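Local coordinates for agglutinin (Rhizoctonia solani, PDB 4G9N), which is a fungal lectin of the ricin-type beta-trefoil family that binds N-acetylgalactosamine and probably recognises glycans carrying this sugar, at residues 18-23 against 37-42. Residues are numbered along the deposited sequence; the frame is centred on the assembly and turned at random.
Sequences GTVLDL and YKSHGG. With NGA (2-acetamido-2-deoxy-beta-D-galactopyranose), chain E.
Asp22 and Tyr37 meet beside a bound N-acetylgalactosamine (NGA), in a sugar site of the ricin-type beta-trefoil fold. Strand 20-23 pairs antiparallel with the end of strand 32-37, and the chain then turns off into the loop that holds Ser39 and His40. Val20 and Tyr37 form a hydrogen-bonded pair: Val20 N gives a nearly straight bond to Tyr37 O (2.9 Å, 174° at the hydrogen), and the return bond from Tyr37 N to Val20 O is weak. Val20 CG1 packs on Ser39 CB at 3.6 Å. One water joins Gly18 O to Ser39 N.

Asp22 reaches across to the sugar. Asp22 CB lies 3.5 Å from Tyr37 CB. CG is anti to the backbone N (chi1 175°), which carries the carboxylate past the base of the tyrosine ring, the two planes 22° apart. Asp22 OD1 accepts NGA O4 at 2.8 Å and also a bond from Gln35. OD2 takes a very short bond from NGA O3 and a further one from Gln45. Both oxygens are thus held by sugar and protein, which fixes the carboxylate's rotation.

The Tyr37 ring lies under the sugar, a CH-pi type of contact, with NGA C4 3.6 Å above one face and offset toward the rim. Glu121, Gln35, Asn44 and the backbone N of Arg25 also bond the sugar. His40 ND1 accepts Gly42 N, and on the other side of CE1, His40 NE2 donates to NGA O3 at 2.9 Å.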
loop_
_atom_site.group_PDB
_atom_site.type_symbol
_atom_site.label_atom_id
_atom_site.label_comp_id
_atom_site.label_asym_id
_atom_site.label_seq_id
_atom_site.Cartn_x
_atom_site.Cartn_y
_atom_site.Cartn_z
ATOM N N GLY B 18 5.580 -1.907 -19.385
ATOM C CA GLY B 18 4.304 -2.323 -19.924
ATOM C C GLY B 18 4.228 -3.832 -20.073
ATOM O O GLY B 18 3.242 -4.361 -20.591
ATOM N N THR B 19 5.265 -4.539 -19.629
ATOM C CA THR B 19 5.211 -6.002 -19.625
ATOM C C THR B 19 4.654 -6.495 -18.287
ATOM O O THR B 19 4.603 -5.737 -17.308
ATOM C CB THR B 19 6.561 -6.661 -20.010
ATOM O OG1 THR B 19 7.608 -6.187 -19.158
ATOM C CG2 THR B 19 6.911 -6.326 -21.463
ATOM N N VAL B 20 4.202 -7.742 -18.248
ATOM C CA VAL B 20 3.459 -8.216 -17.080
ATOM C C VAL B 20 4.166 -9.336 -16.322
ATOM O O VAL B 20 5.055 -10.003 -16.859
ATOM C CB VAL B 20 2.031 -8.668 -17.458
ATOM C CG1 VAL B 20 1.298 -7.564 -18.268
ATOM C CG2 VAL B 20 2.072 -9.977 -18.221
ATOM N N LEU B 21 3.778 -9.534 -15.069
ATOM C CA LEU B 21 4.412 -10.562 -14.247
ATOM C C LEU B 21 4.004 -11.940 -14.766
ATOM O O LEU B 21 2.814 -12.249 -14.875
ATOM C CB LEU B 21 4.005 -10.406 -12.783
ATOM C CG LEU B 21 4.837 -11.179 -11.759
ATOM C CD1 LEU B 21 6.182 -10.486 -11.557
ATOM C CD2 LEU B 21 4.091 -11.323 -10.429
ATOM N N ASP B 22 4.994 -12.773 -15.061
ATOM C CA ASP B 22 4.777 -13.985 -15.844
ATOM C C ASP B 22 5.477 -15.189 -15.185
ATOM O O ASP B 22 6.674 -15.140 -14.880
ATOM C CB ASP B 22 5.303 -13.728 -17.270
ATOM C CG ASP B 22 5.252 -14.972 -18.178
ATOM O OD1 ASP B 22 6.022 -15.929 -17.938
ATOM O OD2 ASP B 22 4.476 -14.965 -19.169
ATOM N N LEU B 23 4.730 -16.256 -14.931
ATOM C CA LEU B 23 5.353 -17.497 -14.461
ATOM C C LEU B 23 5.782 -18.353 -15.653
ATOM O O LEU B 23 4.943 -18.810 -16.427
ATOM C CB LEU B 23 4.420 -18.298 -13.551
ATOM C CG LEU B 23 5.013 -19.594 -12.969
ATOM C CD1 LEU B 23 6.173 -19.339 -12.023
ATOM C CD2 LEU B 23 3.951 -20.422 -12.285
ATOM N N TYR B 37 7.092 -10.343 -19.264
ATOM C CA TYR B 37 6.736 -10.936 -20.554
ATOM C C TYR B 37 5.616 -10.115 -21.186
ATOM O O TYR B 37 4.864 -9.427 -20.483
ATOM C CB TYR B 37 6.279 -12.385 -20.355
ATOM C CG TYR B 37 6.522 -13.343 -21.516
ATOM C CD1 TYR B 37 5.599 -13.465 -22.556
ATOM C CD2 TYR B 37 7.654 -14.160 -21.544
ATOM C CE1 TYR B 37 5.806 -14.353 -23.597
ATOM C CE2 TYR B 37 7.873 -15.050 -22.586
ATOM C CZ TYR B 37 6.946 -15.142 -23.610
ATOM O OH TYR B 37 7.162 -16.021 -24.648
ATOM N N LYS B 38 5.513 -10.177 -22.509
ATOM C CA LYS B 38 4.462 -9.467 -23.211
ATOM C C LYS B 38 3.102 -10.022 -22.769
ATOM O O LYS B 38 2.935 -11.233 -22.650
ATOM C CB LYS B 38 4.650 -9.605 -24.725
ATOM C CG LYS B 38 3.693 -8.756 -25.534
ATOM C CD LYS B 38 3.960 -8.860 -27.014
ATOM C CE LYS B 38 3.475 -10.190 -27.575
ATOM N NZ LYS B 38 3.555 -10.216 -29.074
ATOM N N SER B 39 2.145 -9.141 -22.498
ATOM C CA SER B 39 0.841 -9.577 -21.999
ATOM C C SER B 39 0.052 -10.341 -23.051
ATOM O O SER B 39 -0.098 -9.869 -24.182
ATOM C CB SER B 39 0.016 -8.373 -21.547
ATOM O OG SER B 39 -1.249 -8.782 -21.058
ATOM N N HIS B 40 -0.461 -11.511 -22.678
ATOM C CA HIS B 40 -1.315 -12.277 -23.581
ATOM C C HIS B 40 -2.610 -12.770 -22.926
ATOM O O HIS B 40 -3.429 -13.412 -23.569
ATOM C CB HIS B 40 -0.548 -13.436 -24.228
ATOM C CG HIS B 40 0.132 -14.348 -23.248
ATOM N ND1 HIS B 40 -0.543 -14.997 -22.237
ATOM C CD2 HIS B 40 1.426 -14.733 -23.143
ATOM C CE1 HIS B 40 0.307 -15.732 -21.542
ATOM N NE2 HIS B 40 1.509 -15.591 -22.073
ATOM N N GLY B 41 -2.799 -12.463 -21.653
ATOM C CA GLY B 41 -4.051 -12.780 -20.990
ATOM C C GLY B 41 -4.155 -14.191 -20.435
ATOM O O GLY B 41 -5.170 -14.553 -19.831
ATOM N N GLY B 42 -3.112 -14.992 -20.628
ATOM C CA GLY B 42 -3.133 -16.365 -20.155
ATOM C C GLY B 42 -3.056 -16.499 -18.645
ATOM O O GLY B 42 -2.574 -15.591 -17.965
HETATM C C1 NGA E . 5.052 -19.805 -22.587
HETATM C C2 NGA E . 4.125 -18.906 -21.779
HETATM C C3 NGA E . 4.769 -17.545 -21.600
HETATM C C4 NGA E . 6.141 -17.715 -20.948
HETATM C C5 NGA E . 6.978 -18.675 -21.785
HETATM C C6 NGA E . 8.295 -19.004 -21.100
HETATM C C7 NGA E . 1.756 -19.313 -22.044
HETATM C C8 NGA E . 0.510 -18.938 -22.797
HETATM N N2 NGA E . 2.876 -18.763 -22.489
HETATM O O1 NGA E . 4.483 -21.093 -22.678
HETATM O O3 NGA E . 3.912 -16.713 -20.853
HETATM O O4 NGA E . 6.048 -18.201 -19.624
HETATM O O5 NGA E . 6.310 -19.900 -21.963
HETATM O O6 NGA E . 9.058 -17.839 -20.896
HETATM O O7 NGA E . 1.730 -20.077 -21.073
HETATM O O HOH W 1 2.704 -6.439 -22.274
#